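Local coordinates for malonyl CoA-acyl carrier protein transacylase (Synechocystis sp. PCC 6803 substr. Kazusa, PDB 4RR5), which catalyses transfer of the malonyl group from malonyl-CoA to the holo form of acyl carrier protein, supplying malonyl-ACP for fatty acid biosynthesis, at residues W5-Q10 against V65-L70; P81-G86 against G252-T257; L89-A94 against L216-P221; V147-N152 against Q156-G161; Y259-V262 against L268-L271. All blocks are in the same frame, centred on the assembly; numbering follows the deposited sequence.

Contact 1 of 5, residues W5-Q10 against V65-L70; sequences WVFPGQ and VIEAIL
F7 and E67 meet because each first torsion sets CG opposite its own carbonyl carbon (chi1 -63° for F7, -78° for E67), and beyond CG the glutamate chain runs on extended. The two side chains therefore slide past one another in opposite directions, the ring lying alongside the methylenes and the carboxylate reaching further, to the backbone at P8. The ring is approached at its edge: CD2 of F7 lies 3.6 Å from CB of E67, and CG of E67 sits in the ring plane. Ring and carboxylate planes are turned 59° apart. Past the ring, OE1 of E67 rests 3.6 Å from CB of F7, while OE2 comes to 3.1 Å from CD of P8.

The polar end is the unusual feature. OE2 of E67 is only 2.5 Å from the carbonyl O of P8; so short a spacing would be consistent with a proton on the acid, though at this resolution the exact length is doubtful. The other oxygen, OE1, is hydrogen-bonded to S93 OG in helix 90-97, so the buried acid group has polar company on both of its oxygens. That same helix packs against the F7 ring through S93, A94 and A97.

The contact illustrates how an acid from a flanking helix can be fitted where a strand turns into a loop. Strand 3-7 lies inside the parallel sheet, helix 56-76 packs beside it, and the chain leaving the strand carries the F-P-G-Q-G sequence familiar from malonyl-CoA transacylases, the P8 side chain lying about 9 Å from that of S88, the probable nucleophile.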
# COMPACT_ATOMS: atom_id res chain seq x y z
N TRP A 5 -3.35 0.36 12.70
CA TRP A 5 -3.67 1.27 11.60
C TRP A 5 -3.05 0.71 10.34
O TRP A 5 -1.84 0.48 10.31
CB TRP A 5 -3.15 2.68 11.82
CG TRP A 5 -3.72 3.41 12.99
CD1 TRP A 5 -4.68 2.97 13.86
CD2 TRP A 5 -3.36 4.72 13.44
NE1 TRP A 5 -4.93 3.92 14.81
CE2 TRP A 5 -4.13 5.01 14.58
CE3 TRP A 5 -2.46 5.69 12.98
CZ2 TRP A 5 -4.02 6.22 15.27
CZ3 TRP A 5 -2.35 6.88 13.66
CH2 TRP A 5 -3.13 7.14 14.79
N VAL A 6 -3.86 0.45 9.32
CA VAL A 6 -3.35 -0.09 8.07
C VAL A 6 -3.64 0.87 6.92
O VAL A 6 -4.72 1.47 6.85
CB VAL A 6 -3.95 -1.49 7.76
CG1 VAL A 6 -3.57 -2.46 8.85
CG2 VAL A 6 -5.46 -1.44 7.61
N PHE A 7 -2.66 1.02 6.03
CA PHE A 7 -2.72 2.04 4.98
C PHE A 7 -2.90 1.46 3.56
O PHE A 7 -2.09 0.66 3.09
CB PHE A 7 -1.47 2.92 5.08
CG PHE A 7 -1.39 3.69 6.38
CD1 PHE A 7 -0.89 3.09 7.54
CD2 PHE A 7 -1.86 5.00 6.46
CE1 PHE A 7 -0.84 3.79 8.76
CE2 PHE A 7 -1.81 5.71 7.68
CZ PHE A 7 -1.30 5.10 8.83
N PRO A 8 -3.98 1.86 2.88
CA PRO A 8 -4.24 1.29 1.55
C PRO A 8 -3.30 1.83 0.47
O PRO A 8 -2.76 2.93 0.57
CB PRO A 8 -5.68 1.71 1.28
CG PRO A 8 -5.84 2.98 2.05
CD PRO A 8 -5.04 2.79 3.30
N GLY A 9 -3.08 1.04 -0.57
CA GLY A 9 -2.22 1.48 -1.64
C GLY A 9 -2.98 1.70 -2.94
O GLY A 9 -4.16 2.05 -2.92
N GLN A 10 -2.27 1.49 -4.05
CA GLN A 10 -2.77 1.70 -5.40
C GLN A 10 -4.07 0.96 -5.61
O GLN A 10 -4.20 -0.19 -5.19
CB GLN A 10 -1.73 1.23 -6.41
CG GLN A 10 -2.12 1.42 -7.86
CD GLN A 10 -1.78 2.80 -8.36
OE1 GLN A 10 -0.68 3.30 -8.12
NE2 GLN A 10 -2.73 3.44 -9.05
N VAL A 65 0.26 11.38 0.88
CA VAL A 65 0.05 12.67 1.52
C VAL A 65 -1.25 12.65 2.32
O VAL A 65 -1.31 13.14 3.46
CB VAL A 65 0.03 13.82 0.47
CG1 VAL A 65 -0.51 15.11 1.08
CG2 VAL A 65 1.42 14.03 -0.12
N ILE A 66 -2.29 12.08 1.73
CA ILE A 66 -3.59 12.01 2.38
C ILE A 66 -3.56 11.10 3.61
O ILE A 66 -4.08 11.45 4.68
CB ILE A 66 -4.68 11.53 1.40
CG1 ILE A 66 -4.99 12.65 0.40
CG2 ILE A 66 -5.94 11.09 2.15
CD1 ILE A 66 -5.76 12.20 -0.80
N GLU A 67 -2.93 9.93 3.45
CA GLU A 67 -2.77 8.99 4.54
C GLU A 67 -1.96 9.57 5.70
O GLU A 67 -2.34 9.43 6.87
CB GLU A 67 -2.16 7.69 4.02
CG GLU A 67 -3.20 6.82 3.30
CD GLU A 67 -2.61 5.68 2.48
OE1 GLU A 67 -1.38 5.46 2.52
OE2 GLU A 67 -3.39 5.00 1.79
N ALA A 68 -0.85 10.25 5.40
CA ALA A 68 -0.09 10.96 6.44
C ALA A 68 -0.95 12.04 7.12
O ALA A 68 -0.87 12.23 8.32
CB ALA A 68 1.17 11.57 5.87
N ILE A 69 -1.79 12.73 6.35
CA ILE A 69 -2.69 13.72 6.93
C ILE A 69 -3.70 13.05 7.86
O ILE A 69 -3.90 13.49 8.99
CB ILE A 69 -3.42 14.54 5.83
CG1 ILE A 69 -2.49 15.63 5.29
CG2 ILE A 69 -4.72 15.16 6.37
CD1 ILE A 69 -2.92 16.21 4.01
N LEU A 70 -4.31 11.97 7.40
CA LEU A 70 -5.24 11.21 8.25
C LEU A 70 -4.59 10.70 9.54
O LEU A 70 -5.19 10.77 10.62
CB LEU A 70 -5.83 10.04 7.46
CG LEU A 70 -6.91 10.50 6.50
CD1 LEU A 70 -7.28 9.37 5.55
CD2 LEU A 70 -8.13 11.02 7.28

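Contact 2 of 5, residues P81-G86 against G252-T257; sequences PDYVAG and GEIGAT
Y83 stands on strand 83-86 of the parallel sheet in the acyltransferase core, and its ring packs against I254 and A256 where helix 244-254 gives way to the loop leading into strand 258-262. It fills the space between that strand and the helix C-terminus. With chi1 at -44°, CG of Y83 lies opposite the carbonyl carbon and the ring extends out from the strand toward the helix end. I254 comes from the opposite direction: its CG1 branch lies between the backbone N and the carbonyl carbon, and the chain then extends to bring the CD1 methyl over the ring. The result is a CH-pi contact, with CD1 of I254 3.8 Å from the centroid of the Y83 ring and displaced toward the CE1 rim, where the spacing from CD1 to Y83 CE1 falls to 3.4 Å. The other face of the ring has CB of the preceding residue, D82, above it.

Between I254 and A256 lies G255, first to leave the helix, whose positive phi (139°) suits glycine; a CB there would also crowd the tyrosine hydroxyl. Replacing Y83 by an alanine would probably open a gap beneath the I254 methyl and take away the surface on which A256 rests. L251 of the same helix and P214 also touch the tyrosine. Across the ring from CE1, the A256 CB meets it obliquely, 3.6 Å from Y83 CE2.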
# COMPACT_ATOMS: atom_id res chain seq x y z
N PRO A 81 -1.81 4.36 17.40
CA PRO A 81 -1.76 2.98 16.92
C PRO A 81 -0.92 2.08 17.82
O PRO A 81 0.06 2.53 18.40
CB PRO A 81 -1.11 3.12 15.55
CG PRO A 81 -0.15 4.25 15.75
CD PRO A 81 -0.78 5.20 16.76
N ASP A 82 -1.31 0.82 17.93
CA ASP A 82 -0.46 -0.15 18.61
C ASP A 82 0.42 -0.83 17.56
O ASP A 82 1.61 -1.06 17.79
CB ASP A 82 -1.29 -1.18 19.38
CG ASP A 82 -2.10 -0.55 20.50
OD1 ASP A 82 -1.49 -0.19 21.54
OD2 ASP A 82 -3.34 -0.43 20.35
N TYR A 83 -0.17 -1.12 16.41
CA TYR A 83 0.55 -1.71 15.28
C TYR A 83 0.28 -0.93 13.99
O TYR A 83 -0.84 -0.44 13.80
CB TYR A 83 0.15 -3.16 15.08
CG TYR A 83 0.08 -3.94 16.37
CD1 TYR A 83 1.25 -4.37 17.00
CD2 TYR A 83 -1.14 -4.25 16.96
CE1 TYR A 83 1.20 -5.09 18.18
CE2 TYR A 83 -1.20 -4.98 18.14
CZ TYR A 83 -0.02 -5.39 18.74
OH TYR A 83 -0.07 -6.11 19.92
N VAL A 84 1.28 -0.83 13.12
CA VAL A 84 1.08 -0.28 11.78
C VAL A 84 1.50 -1.23 10.66
O VAL A 84 2.41 -2.06 10.81
CB VAL A 84 1.82 1.06 11.59
CG1 VAL A 84 1.29 2.10 12.57
CG2 VAL A 84 3.34 0.88 11.75
N ALA A 85 0.82 -1.11 9.52
CA ALA A 85 1.18 -1.80 8.29
C ALA A 85 0.60 -1.00 7.11
O ALA A 85 -0.23 -0.12 7.32
CB ALA A 85 0.68 -3.24 8.28
N GLY A 86 1.04 -1.30 5.89
CA GLY A 86 0.52 -0.60 4.73
C GLY A 86 0.70 -1.44 3.49
O GLY A 86 1.67 -2.17 3.37
N GLY A 252 -3.96 -10.20 14.23
CA GLY A 252 -4.95 -10.86 15.06
C GLY A 252 -4.35 -11.74 16.15
O GLY A 252 -4.96 -11.92 17.21
N GLU A 253 -3.15 -12.25 15.92
CA GLU A 253 -2.54 -13.20 16.84
C GLU A 253 -1.48 -12.60 17.76
O GLU A 253 -1.18 -13.17 18.82
CB GLU A 253 -1.97 -14.38 16.05
CG GLU A 253 -3.06 -15.20 15.37
CD GLU A 253 -2.57 -16.55 14.87
OE1 GLU A 253 -1.46 -16.62 14.31
OE2 GLU A 253 -3.31 -17.54 15.06
N ILE A 254 -0.89 -11.47 17.40
CA ILE A 254 0.05 -10.86 18.33
C ILE A 254 -0.69 -9.99 19.35
O ILE A 254 -0.06 -9.44 20.27
CB ILE A 254 1.13 -10.00 17.62
CG1 ILE A 254 0.49 -8.87 16.80
CG2 ILE A 254 2.04 -10.86 16.78
CD1 ILE A 254 1.49 -7.89 16.21
N GLY A 255 -2.00 -9.85 19.18
CA GLY A 255 -2.80 -9.13 20.16
C GLY A 255 -3.90 -8.20 19.65
O GLY A 255 -4.86 -7.93 20.37
N ALA A 256 -3.78 -7.72 18.42
CA ALA A 256 -4.65 -6.66 17.92
C ALA A 256 -6.12 -7.06 17.89
O ALA A 256 -6.49 -8.08 17.34
CB ALA A 256 -4.20 -6.22 16.55
N THR A 257 -6.96 -6.21 18.48
CA THR A 257 -8.40 -6.45 18.59
C THR A 257 -9.18 -5.63 17.58
O THR A 257 -10.30 -5.98 17.18
CB THR A 257 -8.89 -6.11 20.01
OG1 THR A 257 -8.90 -4.69 20.19
CG2 THR A 257 -7.94 -6.69 21.02

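Contact 3 of 5, residues L89-A94 against L216-P221; sequences LGEYSA and LSNVDP
E91 and N218 pass each other in opposite directions, their carboxylate and amide planes turned 65° apart. The acid meets the asparagine through its backbone and not amide against carboxylate. OE2 of E91 accepts a hydrogen bond from N218 N, 2.7 Å long and fairly straight (159° at the hydrogen), using its syn lone pair. ND2 of N218 is also near, at 3.2 Å from E91 OE2, but the angle is too poor for a bond; that amide instead donates to G86 O and, through OD1, accepts from Q237.

A first torsion of -173° swings E91 CG away from its backbone N, and a bend at chi2 delivers the carboxylate to the type I turn S217-D220. Its second oxygen, OE1, lies 3.6 Å from CB of S217 and works through water. One water donates to OE1 at 2.8 Å and accepts from V219 N, while the other donates to OE1 and accepts from S217 OG at 2.6 Å.

Three hydrogen bonds thus hold a buried carboxylate, and all come from neutral donors: one backbone N-H and two waters, which would probably help it keep its charge. By bonding to the turn, the acid probably helps to position N218, whose OD1 accepts a hydrogen bond from the backbone N of S88, the active-site serine by similarity.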
# COMPACT_ATOMS: atom_id res chain seq x y z
N LEU A 89 2.52 0.81 -1.45
CA LEU A 89 2.66 2.24 -1.17
C LEU A 89 2.29 2.55 0.29
O LEU A 89 2.97 3.34 0.97
CB LEU A 89 1.80 3.06 -2.15
CG LEU A 89 1.63 4.59 -2.02
CD1 LEU A 89 0.64 4.98 -0.90
CD2 LEU A 89 2.98 5.33 -1.87
N GLY A 90 1.22 1.91 0.78
CA GLY A 90 0.80 2.06 2.16
C GLY A 90 1.92 1.95 3.19
O GLY A 90 1.88 2.63 4.22
N GLU A 91 2.90 1.09 2.92
CA GLU A 91 4.01 0.86 3.84
C GLU A 91 4.73 2.16 4.15
O GLU A 91 5.14 2.39 5.30
CB GLU A 91 5.00 -0.17 3.25
CG GLU A 91 6.14 -0.62 4.20
CD GLU A 91 6.50 -2.09 3.97
OE1 GLU A 91 7.70 -2.39 3.75
OE2 GLU A 91 5.58 -2.95 4.00
N TYR A 92 4.89 3.02 3.14
CA TYR A 92 5.51 4.33 3.33
C TYR A 92 4.71 5.17 4.32
O TYR A 92 5.27 5.79 5.22
CB TYR A 92 5.68 5.05 1.99
CG TYR A 92 6.75 4.41 1.14
CD1 TYR A 92 6.48 3.26 0.38
CD2 TYR A 92 8.05 4.91 1.12
CE1 TYR A 92 7.47 2.64 -0.37
CE2 TYR A 92 9.04 4.30 0.37
CZ TYR A 92 8.75 3.17 -0.36
OH TYR A 92 9.74 2.56 -1.11
N SER A 93 3.39 5.18 4.15
CA SER A 93 2.52 5.88 5.07
C SER A 93 2.66 5.28 6.47
O SER A 93 2.71 6.01 7.46
CB SER A 93 1.07 5.82 4.60
OG SER A 93 0.93 6.26 3.26
N ALA A 94 2.72 3.95 6.54
CA ALA A 94 2.89 3.28 7.82
C ALA A 94 4.22 3.68 8.47
O ALA A 94 4.28 4.00 9.66
CB ALA A 94 2.80 1.77 7.64
N LEU A 216 4.61 -4.00 10.54
CA LEU A 216 4.61 -5.29 9.84
C LEU A 216 4.80 -5.08 8.34
O LEU A 216 3.88 -4.68 7.64
CB LEU A 216 3.33 -6.09 10.11
CG LEU A 216 3.12 -6.66 11.52
CD1 LEU A 216 2.94 -5.58 12.59
CD2 LEU A 216 1.95 -7.62 11.53
N SER A 217 6.00 -5.38 7.84
CA SER A 217 6.33 -5.07 6.46
C SER A 217 5.87 -6.11 5.41
O SER A 217 5.78 -7.31 5.70
CB SER A 217 7.82 -4.86 6.35
OG SER A 217 8.21 -3.94 7.35
N ASN A 218 5.61 -5.63 4.20
CA ASN A 218 5.05 -6.43 3.12
C ASN A 218 5.80 -7.73 2.82
O ASN A 218 5.18 -8.77 2.62
CB ASN A 218 4.98 -5.61 1.81
CG ASN A 218 3.85 -4.58 1.80
OD1 ASN A 218 3.70 -3.83 0.84
ND2 ASN A 218 3.05 -4.54 2.87
N VAL A 219 7.13 -7.66 2.73
CA VAL A 219 7.89 -8.87 2.39
C VAL A 219 8.09 -9.80 3.58
O VAL A 219 8.45 -10.96 3.40
CB VAL A 219 9.27 -8.54 1.79
CG1 VAL A 219 9.12 -7.88 0.42
CG2 VAL A 219 10.12 -7.69 2.74
N ASP A 220 7.88 -9.30 4.80
CA ASP A 220 8.09 -10.11 6.00
C ASP A 220 7.32 -9.53 7.18
O ASP A 220 7.87 -8.77 7.99
CB ASP A 220 9.59 -10.23 6.31
CG ASP A 220 9.87 -10.91 7.66
OD1 ASP A 220 9.02 -11.68 8.16
OD2 ASP A 220 10.96 -10.67 8.21
N PRO A 221 6.03 -9.89 7.29
CA PRO A 221 5.07 -9.26 8.20
C PRO A 221 5.20 -9.70 9.64
O PRO A 221 4.20 -9.76 10.35
CB PRO A 221 3.72 -9.70 7.63
CG PRO A 221 4.00 -10.98 6.96
CD PRO A 221 5.38 -10.85 6.39
O HOH W 1 8.37 -4.96 2.88
O HOH W 2 9.40 -2.01 6.02

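Contact 4 of 5, residues V147-N152 against Q156-G161; sequences VLANDN and QVVISG
A beta hairpin joins V147-N152 to Q156-G161, two antiparallel strands of the mixed sheet, which probably belongs to the smaller, ferredoxin-like subdomain of FabD enzymes. V147 and S160 form a hydrogen-bonded pair, V147 N donating to S160 O at 2.8 Å in a nearly straight bond and S160 N returning one to V147 O. Further along, the register slips by one residue. A149 and N150 both face V158, making a classic beta bulge: the carbonyl O of V158 accepts from A149 N at 2.8 Å and from N150 N at 3.1 Å. Alanine takes up the slack with a psi of -39°.

CB of A149 lies 3.5 Å from CB of S160, and the alanine also reaches H188, an active-site residue by similarity. N150 and V158 point the same way side by side, their CB atoms 3.6 Å apart. Were N150 a glycine, the V158 side chain would probably lose its neighbour and the bulge would be freer to flex. On the opposite face, the side chains of L148 and V157 cross at about a right angle, L148 CD1 standing 3.9 Å from V157 CG1.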
# COMPACT_ATOMS: atom_id res chain seq x y z
N VAL A 147 4.51 -14.42 -11.66
CA VAL A 147 4.75 -14.66 -10.24
C VAL A 147 3.58 -14.12 -9.39
O VAL A 147 2.73 -13.37 -9.88
CB VAL A 147 6.07 -14.00 -9.78
CG1 VAL A 147 5.87 -12.51 -9.52
CG2 VAL A 147 6.63 -14.70 -8.54
N LEU A 148 3.52 -14.52 -8.12
CA LEU A 148 2.52 -14.01 -7.21
C LEU A 148 3.03 -12.72 -6.57
O LEU A 148 4.10 -12.70 -5.97
CB LEU A 148 2.16 -15.06 -6.16
CG LEU A 148 0.82 -14.82 -5.45
CD1 LEU A 148 0.04 -16.09 -5.30
CD2 LEU A 148 1.08 -14.21 -4.09
N ALA A 149 2.24 -11.66 -6.71
CA ALA A 149 2.67 -10.30 -6.37
C ALA A 149 1.97 -9.79 -5.11
O ALA A 149 2.57 -9.09 -4.30
CB ALA A 149 2.41 -9.35 -7.55
N ASN A 150 0.69 -10.11 -4.99
CA ASN A 150 -0.03 -9.88 -3.75
C ASN A 150 -0.60 -11.19 -3.27
O ASN A 150 -1.17 -11.95 -4.06
CB ASN A 150 -1.20 -8.90 -3.92
CG ASN A 150 -0.76 -7.52 -4.33
OD1 ASN A 150 0.43 -7.23 -4.49
ND2 ASN A 150 -1.75 -6.64 -4.53
N ASP A 151 -0.46 -11.45 -1.97
CA ASP A 151 -1.28 -12.46 -1.33
C ASP A 151 -2.19 -11.74 -0.36
O ASP A 151 -1.79 -11.39 0.75
CB ASP A 151 -0.41 -13.50 -0.63
CG ASP A 151 -1.23 -14.47 0.21
OD1 ASP A 151 -2.37 -14.78 -0.16
OD2 ASP A 151 -0.72 -14.92 1.25
N ASN A 152 -3.43 -11.51 -0.78
CA ASN A 152 -4.30 -10.58 -0.08
C ASN A 152 -5.31 -11.21 0.89
O ASN A 152 -5.42 -10.78 2.04
CB ASN A 152 -5.04 -9.73 -1.11
CG ASN A 152 -4.12 -8.74 -1.80
OD1 ASN A 152 -3.17 -8.23 -1.19
ND2 ASN A 152 -4.40 -8.45 -3.08
N GLN A 156 -8.37 -14.23 -2.55
CA GLN A 156 -7.82 -13.28 -3.51
C GLN A 156 -6.30 -13.14 -3.54
O GLN A 156 -5.65 -12.95 -2.49
CB GLN A 156 -8.42 -11.90 -3.28
CG GLN A 156 -7.88 -10.91 -4.28
CD GLN A 156 -8.28 -9.51 -3.97
OE1 GLN A 156 -9.36 -9.27 -3.40
NE2 GLN A 156 -7.42 -8.56 -4.34
N VAL A 157 -5.75 -13.20 -4.75
CA VAL A 157 -4.36 -12.87 -4.99
C VAL A 157 -4.23 -11.95 -6.18
O VAL A 157 -5.19 -11.70 -6.89
CB VAL A 157 -3.50 -14.12 -5.28
CG1 VAL A 157 -3.53 -15.08 -4.08
CG2 VAL A 157 -3.95 -14.78 -6.59
N VAL A 158 -3.02 -11.45 -6.38
CA VAL A 158 -2.68 -10.73 -7.58
C VAL A 158 -1.43 -11.35 -8.18
O VAL A 158 -0.44 -11.54 -7.49
CB VAL A 158 -2.44 -9.26 -7.29
CG1 VAL A 158 -1.70 -8.60 -8.45
CG2 VAL A 158 -3.78 -8.57 -7.01
N ILE A 159 -1.49 -11.72 -9.45
CA ILE A 159 -0.30 -12.23 -10.13
C ILE A 159 0.32 -11.13 -10.98
O ILE A 159 -0.34 -10.15 -11.31
CB ILE A 159 -0.62 -13.46 -11.00
CG1 ILE A 159 -1.72 -13.16 -12.01
CG2 ILE A 159 -1.01 -14.64 -10.13
CD1 ILE A 159 -2.01 -14.33 -12.89
N SER A 160 1.59 -11.29 -11.32
CA SER A 160 2.35 -10.25 -11.99
C SER A 160 3.29 -10.85 -13.02
O SER A 160 3.82 -11.94 -12.82
CB SER A 160 3.14 -9.41 -10.98
OG SER A 160 3.84 -8.34 -11.59
N GLY A 161 3.51 -10.15 -14.13
CA GLY A 161 4.46 -10.63 -15.11
C GLY A 161 4.20 -10.16 -16.53
O GLY A 161 3.61 -9.10 -16.76

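Contact 5 of 5, residues Y259-V262 against L268-L271; sequences YWEV and LTGL
Strand 258-262 and the first turn of helix 267-273 approach to 6.4 Å between the CA atoms of E261 and T269, near enough for two strand side chains to bond directly to the helix backbone. E261 does so with both carboxylate oxygens. Its first torsion (-163°) and the extended chain beyond carry the acid straight out from the strand; OE2 accepts from L268 N and OE1 from T269 N, each bond 3.0 Å long. Neither donor lies in the carboxylate plane: both come in from above it, by 52° for L268 N and 60° for T269 N, so the acid lies broadside to the amides. Its methylenes also pack, CB of E261 lying 3.7 Å from CG2 of T269 and CG 3.8 Å from CB of L268.

Y259, two residues earlier, reaches the same turn. Its hydroxyl donates to L268 O at 2.7 Å, from above the carbonyl plane, and T269 CA lies at the ring edge, near its plane. The hydroxyl is further bonded to W244 NE1, and T269 OG1 finds its partner in N283 of the adjoining strand.

Two amides at the start of a helix are thus satisfied by one buried acid, whose negative charge would probably be steadied by the helix end, while the tyrosine secures the carbonyl between them. With strand 280-284 lying parallel to strand 258-262 beyond the helix, the arrangement belongs to a beta-alpha-beta unit at the edge of the acyltransferase sheet.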
# COMPACT_ATOMS: atom_id res chain seq x y z
N TYR A 259 -8.90 -2.92 13.96
CA TYR A 259 -8.23 -2.81 12.68
C TYR A 259 -8.80 -1.61 11.94
O TYR A 259 -9.95 -1.63 11.51
CB TYR A 259 -8.46 -4.11 11.92
CG TYR A 259 -7.90 -4.29 10.53
CD1 TYR A 259 -6.65 -4.87 10.33
CD2 TYR A 259 -8.66 -3.98 9.40
CE1 TYR A 259 -6.16 -5.10 9.06
CE2 TYR A 259 -8.17 -4.20 8.12
CZ TYR A 259 -6.92 -4.76 7.96
OH TYR A 259 -6.42 -5.00 6.72
N TRP A 260 -8.00 -0.55 11.81
CA TRP A 260 -8.47 0.69 11.21
C TRP A 260 -7.79 0.97 9.89
O TRP A 260 -6.58 1.14 9.84
CB TRP A 260 -8.23 1.88 12.14
CG TRP A 260 -8.99 1.85 13.42
CD1 TRP A 260 -9.80 0.84 13.88
CD2 TRP A 260 -9.01 2.86 14.43
NE1 TRP A 260 -10.32 1.17 15.11
CE2 TRP A 260 -9.85 2.41 15.47
CE3 TRP A 260 -8.40 4.11 14.55
CZ2 TRP A 260 -10.10 3.17 16.61
CZ3 TRP A 260 -8.65 4.87 15.68
CH2 TRP A 260 -9.49 4.39 16.70
N GLU A 261 -8.58 1.01 8.82
CA GLU A 261 -8.06 1.37 7.53
C GLU A 261 -8.01 2.87 7.45
O GLU A 261 -9.04 3.53 7.42
CB GLU A 261 -8.91 0.81 6.40
CG GLU A 261 -8.21 0.81 5.06
CD GLU A 261 -9.05 0.18 3.96
OE1 GLU A 261 -10.11 -0.39 4.28
OE2 GLU A 261 -8.64 0.27 2.78
N VAL A 262 -6.80 3.41 7.43
CA VAL A 262 -6.58 4.85 7.44
C VAL A 262 -6.26 5.30 6.02
O VAL A 262 -5.11 5.28 5.59
CB VAL A 262 -5.45 5.22 8.41
CG1 VAL A 262 -5.23 6.71 8.44
CG2 VAL A 262 -5.78 4.69 9.81
N LEU A 268 -8.92 -2.74 2.40
CA LEU A 268 -8.13 -3.48 3.37
C LEU A 268 -8.99 -4.02 4.50
O LEU A 268 -8.63 -5.01 5.15
CB LEU A 268 -7.00 -2.60 3.93
CG LEU A 268 -5.88 -2.13 2.99
CD1 LEU A 268 -4.80 -1.52 3.84
CD2 LEU A 268 -5.31 -3.25 2.13
N THR A 269 -10.13 -3.38 4.76
CA THR A 269 -11.09 -3.93 5.72
C THR A 269 -11.93 -5.00 5.03
O THR A 269 -12.33 -5.98 5.65
CB THR A 269 -12.02 -2.86 6.32
OG1 THR A 269 -12.61 -2.10 5.26
CG2 THR A 269 -11.27 -1.94 7.28
N GLY A 270 -12.21 -4.79 3.75
CA GLY A 270 -12.86 -5.80 2.92
C GLY A 270 -12.07 -7.10 2.96
O GLY A 270 -12.64 -8.18 3.18
N LEU A 271 -10.76 -7.00 2.74
CA LEU A 271 -9.87 -8.15 2.84
C LEU A 271 -9.94 -8.75 4.24
O LEU A 271 -10.08 -9.96 4.39
CB LEU A 271 -8.43 -7.77 2.50
CG LEU A 271 -8.18 -7.46 1.02
CD1 LEU A 271 -6.79 -6.96 0.79
CD2 LEU A 271 -8.43 -8.70 0.20

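How the contacts relate
Contacts 1, 2 and 5 share the four-stranded parallel sheet: strand 3-7 lies between 83-86 and 258-262, and backbone hydrogen bonds join it to both. Contact 1 is about 11 Å from contacts 3 and 5, centre to centre. Contact 3 adjoins contacts 1 and 2, tied to the former by E67 to S93 and to the latter by G86 to N218. Along the chain contact 1 closes first, contact 2 then encloses contact 3, which encloses contact 4, and contact 5 comes last. Contact 4, in the separate mixed sheet, touches contact 5 through N152 and Q156 against L271. Contacts 3 and 4 lie near the probable S88 and H188 site; the others build the sheet behind it.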